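Local coordinates for protein transglutaminase elicitor (Phytophthora sojae, PDB 3TW5) that probably catalyses the crosslinking of proteins through acyl transfer from glutamine side chains to amines, and is recognised by plants as an elicitor of innate immunity, at residues L163-A168 and L350-V355; A9-Y14 and L333-A338. The protein carries 1 engineered substitution. All coordinates share one frame; numbering follows the deposited sequence.

Interaction 1. Residues L163-A168 and L350-V355; sequences LVYDGA and LSYADV
Val164 sets its two methyl groups against three side chains of residues 350-355, and this one valine carries most of the contact. CG1, anti to the backbone N (chi1 165°), lies against Tyr352, 3.6 Å from its CD1, and meets the ring obliquely, while CG2 lies 3.8 Å from Leu350 CG and 3.9 Å from Val355 CG2. Leu163, one residue earlier, extends the apolar surface: its CB is 3.8 Å from Leu350 CD2, the two leucines crossing at about a right angle. No hydrogen bond spans the two segments, so the fit rests on apolar packing. Further along, the hydroxyls of Tyr165 and Tyr352 approach each other without bonding; instead Tyr165 OH is hydrogen-bonded to OE1 and Tyr352 OH to OE2 of Glu138, which thereby ties the two buried tyrosines together. Ser351, at the N-cap of the second helix, accepts weak bonds from Ala353 N and Asp354 N, its CB directed away from helix 154-167. The contact thus packs the C-terminal end of helix 154-167 against the start of helix 352-364, with helix 128-137 beside Tyr165 and helix 60-67 meeting Leu350 through Tyr64.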
loop_
_atom_site.group_PDB
_atom_site.type_symbol
_atom_site.label_atom_id
_atom_site.label_comp_id
_atom_site.label_asym_id
_atom_site.label_seq_id
_atom_site.Cartn_x
_atom_site.Cartn_y
_atom_site.Cartn_z
ATOM N N LEU A 163 -6.622 5.591 10.232
ATOM C CA LEU A 163 -7.150 6.945 10.080
ATOM C C LEU A 163 -6.196 7.997 10.650
ATOM O O LEU A 163 -6.142 9.125 10.148
ATOM C CB LEU A 163 -8.531 7.067 10.725
ATOM C CG LEU A 163 -9.386 8.255 10.274
ATOM C CD1 LEU A 163 -9.905 8.056 8.861
ATOM C CD2 LEU A 163 -10.537 8.490 11.228
ATOM N N VAL A 164 -5.454 7.626 11.694
ATOM C CA VAL A 164 -4.412 8.490 12.242
ATOM C C VAL A 164 -3.418 8.827 11.138
ATOM O O VAL A 164 -3.142 9.999 10.886
ATOM C CB VAL A 164 -3.682 7.843 13.448
ATOM C CG1 VAL A 164 -2.385 8.585 13.770
ATOM C CG2 VAL A 164 -4.584 7.818 14.664
ATOM N N TYR A 165 -2.914 7.796 10.465
ATOM C CA TYR A 165 -1.943 7.958 9.383
ATOM C C TYR A 165 -2.467 8.810 8.233
ATOM O O TYR A 165 -1.689 9.473 7.548
ATOM C CB TYR A 165 -1.493 6.594 8.867
ATOM C CG TYR A 165 -0.308 6.014 9.603
ATOM C CD1 TYR A 165 0.907 5.825 8.952
ATOM C CD2 TYR A 165 -0.401 5.655 10.944
ATOM C CE1 TYR A 165 2.001 5.289 9.617
ATOM C CE2 TYR A 165 0.685 5.119 11.617
ATOM C CZ TYR A 165 1.881 4.938 10.947
ATOM O OH TYR A 165 2.963 4.411 11.607
ATOM N N ASP A 166 -3.780 8.791 8.022
ATOM C CA ASP A 166 -4.398 9.658 7.027
ATOM C C ASP A 166 -4.366 11.112 7.483
ATOM O O ASP A 166 -4.074 12.006 6.691
ATOM C CB ASP A 166 -5.839 9.234 6.746
ATOM C CG ASP A 166 -6.562 10.206 5.831
ATOM O OD1 ASP A 166 -6.314 10.182 4.609
ATOM O OD2 ASP A 166 -7.381 10.998 6.338
ATOM N N GLY A 167 -4.664 11.337 8.760
ATOM C CA GLY A 167 -4.764 12.685 9.307
ATOM C C GLY A 167 -3.431 13.343 9.597
ATOM O O GLY A 167 -3.315 14.568 9.562
ATOM N N ALA A 168 -2.423 12.529 9.886
ATOM C CA ALA A 168 -1.100 13.033 10.225
ATOM C C ALA A 168 -0.206 13.143 8.997
ATOM O O ALA A 168 -0.419 12.460 7.991
ATOM C CB ALA A 168 -0.451 12.146 11.276
ATOM N N LEU A 350 -8.589 12.479 16.563
ATOM C CA LEU A 350 -7.956 11.206 16.853
ATOM C C LEU A 350 -6.527 11.458 17.321
ATOM O O LEU A 350 -5.686 11.917 16.548
ATOM C CB LEU A 350 -7.987 10.328 15.599
ATOM C CG LEU A 350 -8.061 8.802 15.669
ATOM C CD1 LEU A 350 -9.132 8.307 16.621
ATOM C CD2 LEU A 350 -8.319 8.268 14.278
ATOM N N SER A 351 -6.267 11.178 18.597
ATOM C CA SER A 351 -4.939 11.350 19.177
ATOM C C SER A 351 -4.081 10.108 18.966
ATOM O O SER A 351 -4.471 9.005 19.358
ATOM C CB SER A 351 -5.036 11.658 20.674
ATOM O OG SER A 351 -3.765 11.542 21.298
ATOM N N TYR A 352 -2.912 10.298 18.358
ATOM C CA TYR A 352 -1.966 9.207 18.128
ATOM C C TYR A 352 -1.370 8.712 19.443
ATOM O O TYR A 352 -0.955 7.559 19.542
ATOM C CB TYR A 352 -0.865 9.641 17.152
ATOM C CG TYR A 352 0.147 8.565 16.797
ATOM C CD1 TYR A 352 -0.262 7.284 16.420
ATOM C CD2 TYR A 352 1.514 8.839 16.816
ATOM C CE1 TYR A 352 0.666 6.297 16.089
ATOM C CE2 TYR A 352 2.453 7.858 16.483
ATOM C CZ TYR A 352 2.020 6.592 16.122
ATOM O OH TYR A 352 2.935 5.621 15.794
ATOM N N ALA A 353 -1.341 9.587 20.446
ATOM C CA ALA A 353 -0.886 9.221 21.784
ATOM C C ALA A 353 -1.811 8.167 22.390
ATOM O O ALA A 353 -1.345 7.182 22.965
ATOM C CB ALA A 353 -0.814 10.453 22.674
ATOM N N ASP A 354 -3.118 8.383 22.244
ATOM C CA ASP A 354 -4.135 7.449 22.727
ATOM C C ASP A 354 -4.079 6.118 21.984
ATOM O O ASP A 354 -4.173 5.056 22.603
ATOM C CB ASP A 354 -5.538 8.058 22.601
ATOM C CG ASP A 354 -5.809 9.139 23.643
ATOM O OD1 ASP A 354 -5.208 9.091 24.741
ATOM O OD2 ASP A 354 -6.640 10.036 23.367
ATOM N N VAL A 355 -3.918 6.189 20.663
ATOM C CA VAL A 355 -3.885 5.003 19.803
ATOM C C VAL A 355 -2.609 4.179 20.022
ATOM O O VAL A 355 -2.672 2.949 20.100
ATOM C CB VAL A 355 -4.069 5.375 18.309
ATOM C CG1 VAL A 355 -4.032 4.136 17.426
ATOM C CG2 VAL A 355 -5.380 6.109 18.105
#

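Interaction 2. Residues A9-Y14 and L333-A338; sequences AKLEAY and LWLPKA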
loop_
_atom_site.group_PDB
_atom_site.type_symbol
_atom_site.label_atom_id
_atom_site.label_comp_id
_atom_site.label_asym_id
_atom_site.label_seq_id
_atom_site.Cartn_x
_atom_site.Cartn_y
_atom_site.Cartn_z
ATOM N N ALA A 9 18.947 8.388 -6.410
ATOM C CA ALA A 9 19.500 9.396 -5.507
ATOM C C ALA A 9 18.658 9.547 -4.241
ATOM O O ALA A 9 19.202 9.562 -3.135
ATOM C CB ALA A 9 19.633 10.731 -6.218
ATOM N N LYS A 10 17.338 9.649 -4.414
ATOM C CA LYS A 10 16.401 9.765 -3.295
ATOM C C LYS A 10 16.551 8.597 -2.326
ATOM O O LYS A 10 16.529 8.787 -1.108
ATOM C CB LYS A 10 14.951 9.827 -3.787
ATOM C CG LYS A 10 14.607 10.999 -4.691
ATOM C CD LYS A 10 13.102 11.069 -4.919
ATOM C CE LYS A 10 12.765 11.787 -6.215
ATOM N NZ LYS A 10 11.324 12.159 -6.294
ATOM N N LEU A 11 16.703 7.394 -2.876
ATOM C CA LEU A 11 16.883 6.184 -2.077
ATOM C C LEU A 11 18.228 6.177 -1.351
ATOM O O LEU A 11 18.293 5.874 -0.157
ATOM C CB LEU A 11 16.744 4.930 -2.949
ATOM C CG LEU A 11 15.368 4.567 -3.518
ATOM C CD1 LEU A 11 15.494 3.403 -4.479
ATOM C CD2 LEU A 11 14.374 4.235 -2.416
ATOM N N GLU A 12 19.289 6.521 -2.079
ATOM C CA GLU A 12 20.648 6.528 -1.534
ATOM C C GLU A 12 20.802 7.552 -0.416
ATOM O O GLU A 12 21.553 7.330 0.533
ATOM C CB GLU A 12 21.681 6.762 -2.642
ATOM C CG GLU A 12 21.896 5.551 -3.552
ATOM C CD GLU A 12 22.918 5.782 -4.658
ATOM O OE1 GLU A 12 23.418 4.784 -5.221
ATOM O OE2 GLU A 12 23.224 6.951 -4.974
ATOM N N ALA A 13 20.081 8.665 -0.535
ATOM C CA ALA A 13 20.042 9.690 0.506
ATOM C C ALA A 13 19.352 9.177 1.769
ATOM O O ALA A 13 19.874 9.341 2.871
ATOM C CB ALA A 13 19.351 10.942 -0.005
ATOM N N TYR A 14 18.189 8.550 1.598
ATOM C CA TYR A 14 17.419 8.018 2.723
ATOM C C TYR A 14 18.132 6.875 3.445
ATOM O O TYR A 14 18.131 6.822 4.674
ATOM C CB TYR A 14 16.014 7.579 2.284
ATOM C CG TYR A 14 15.221 6.894 3.383
ATOM C CD1 TYR A 14 14.865 5.547 3.281
ATOM C CD2 TYR A 14 14.844 7.586 4.534
ATOM C CE1 TYR A 14 14.146 4.914 4.292
ATOM C CE2 TYR A 14 14.130 6.962 5.548
ATOM C CZ TYR A 14 13.784 5.630 5.422
ATOM O OH TYR A 14 13.079 5.019 6.433
ATOM N N LEU A 333 6.588 3.645 -6.416
ATOM C CA LEU A 333 7.050 2.999 -5.190
ATOM C C LEU A 333 7.365 4.081 -4.164
ATOM O O LEU A 333 8.038 5.064 -4.482
ATOM C CB LEU A 333 8.326 2.191 -5.456
ATOM C CG LEU A 333 8.333 0.746 -5.970
ATOM C CD1 LEU A 333 7.556 0.551 -7.262
ATOM C CD2 LEU A 333 9.774 0.285 -6.154
ATOM N N TRP A 334 6.885 3.909 -2.937
ATOM C CA TRP A 334 7.225 4.848 -1.871
ATOM C C TRP A 334 7.406 4.202 -0.505
ATOM O O TRP A 334 6.790 3.182 -0.206
ATOM C CB TRP A 334 6.223 6.007 -1.801
ATOM C CG TRP A 334 4.801 5.618 -1.527
ATOM C CD1 TRP A 334 3.880 5.188 -2.436
ATOM C CD2 TRP A 334 4.128 5.661 -0.262
ATOM N NE1 TRP A 334 2.678 4.947 -1.816
ATOM C CE2 TRP A 334 2.800 5.232 -0.483
ATOM C CE3 TRP A 334 4.517 6.018 1.036
ATOM C CZ2 TRP A 334 1.858 5.146 0.548
ATOM C CZ3 TRP A 334 3.579 5.934 2.062
ATOM C CH2 TRP A 334 2.265 5.498 1.810
ATOM N N LEU A 335 8.268 4.807 0.308
ATOM C CA LEU A 335 8.523 4.346 1.672
ATOM C C LEU A 335 8.162 5.434 2.677
ATOM O O LEU A 335 8.482 6.606 2.461
ATOM C CB LEU A 335 9.997 3.976 1.865
ATOM C CG LEU A 335 10.713 3.046 0.886
ATOM C CD1 LEU A 335 11.308 3.836 -0.270
ATOM C CD2 LEU A 335 11.805 2.286 1.613
ATOM N N PRO A 336 7.493 5.056 3.779
ATOM C CA PRO A 336 7.326 5.998 4.879
ATOM C C PRO A 336 8.622 6.108 5.687
ATOM O O PRO A 336 9.157 5.092 6.138
ATOM C CB PRO A 336 6.204 5.371 5.711
ATOM C CG PRO A 336 6.283 3.918 5.423
ATOM C CD PRO A 336 6.769 3.792 4.011
ATOM N N LYS A 337 9.129 7.331 5.844
ATOM C CA LYS A 337 10.395 7.573 6.538
ATOM C C LYS A 337 10.347 7.152 8.003
ATOM O O LYS A 337 11.282 6.522 8.504
ATOM C CB LYS A 337 10.795 9.046 6.447
ATOM C CG LYS A 337 11.380 9.479 5.114
ATOM C CD LYS A 337 12.031 10.849 5.251
ATOM C CE LYS A 337 12.548 11.370 3.921
ATOM N NZ LYS A 337 13.289 12.657 4.082
ATOM N N ALA A 338 9.256 7.510 8.679
ATOM C CA ALA A 338 9.072 7.219 10.098
ATOM C C ALA A 338 7.598 7.299 10.482
ATOM O O ALA A 338 6.769 7.766 9.696
ATOM C CB ALA A 338 9.894 8.185 10.951
#
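With CG anti to its backbone N (chi1 174°), Tyr14 reaches from helix 5-15 toward the end of strand 333-336, where Lys337, its CG beside the backbone N and its chain extended beyond, runs past the phenol in the opposite direction. The ring carbon CE2 of Tyr14 comes to 3.8 Å from Lys337 CG, an oblique approach that presents the aliphatic part of the lysine to the ring. At the far end of the phenol, Tyr14 OH donates to Lys337 O over 3.1 Å. The C=O...O angle is 114°, and the donor stands 20° out of the carbonyl plane. Ring packing and hydrogen bond therefore hold the same residue, one through its side chain and the other through its backbone. The setting is a helix laid along the face of an antiparallel sheet: strand 333-336 pairs with 172-175 and with 221-223, and the helical segment runs nearly parallel to it, with the axes 11.2 Å apart. Such a separation leaves the space between the backbones to be bridged by side chains. Leu335, whose CB is directed toward the helix, does so from the strand, and its CD1 lies 3.8 Å from Leu11 CD2, the two leucines crossing at about a right angle. The other methyl of Leu335, CD2, is turned to the tyrosine and stays 4.4 Å from Tyr14 CE1. Leu11 also packs on Tyr204, Ala208 and Ile212 of helix 202-215, while Val173 of strand 172-175 touches both Tyr14 and Lys337. On the other face of strand 333-336, Trp334 and Pro336 start out away from helix 5-15, and both touch Pro133 of helix 128-137.

Interactions 1 and 2 differ in how uniform their chemistry is. In 163-168 with 350-355, a helix-to-helix contact, every touching residue is buried and the packing between the segments is apolar; 9-14 with 333-338, a helix-to-strand contact, runs from a buried leucine pair out to an exposed lysine, with a hydrogen bond to a backbone carbonyl. The two share no segment and do not touch, their centres being about 23 Å apart, yet strand 333-336 and helix 352-364 are consecutive elements of the chain. Helix 128-137 borders both, so the same helix touches both a residue of helix 154-167 and the face of strand 333-336 turned from helix 5-15.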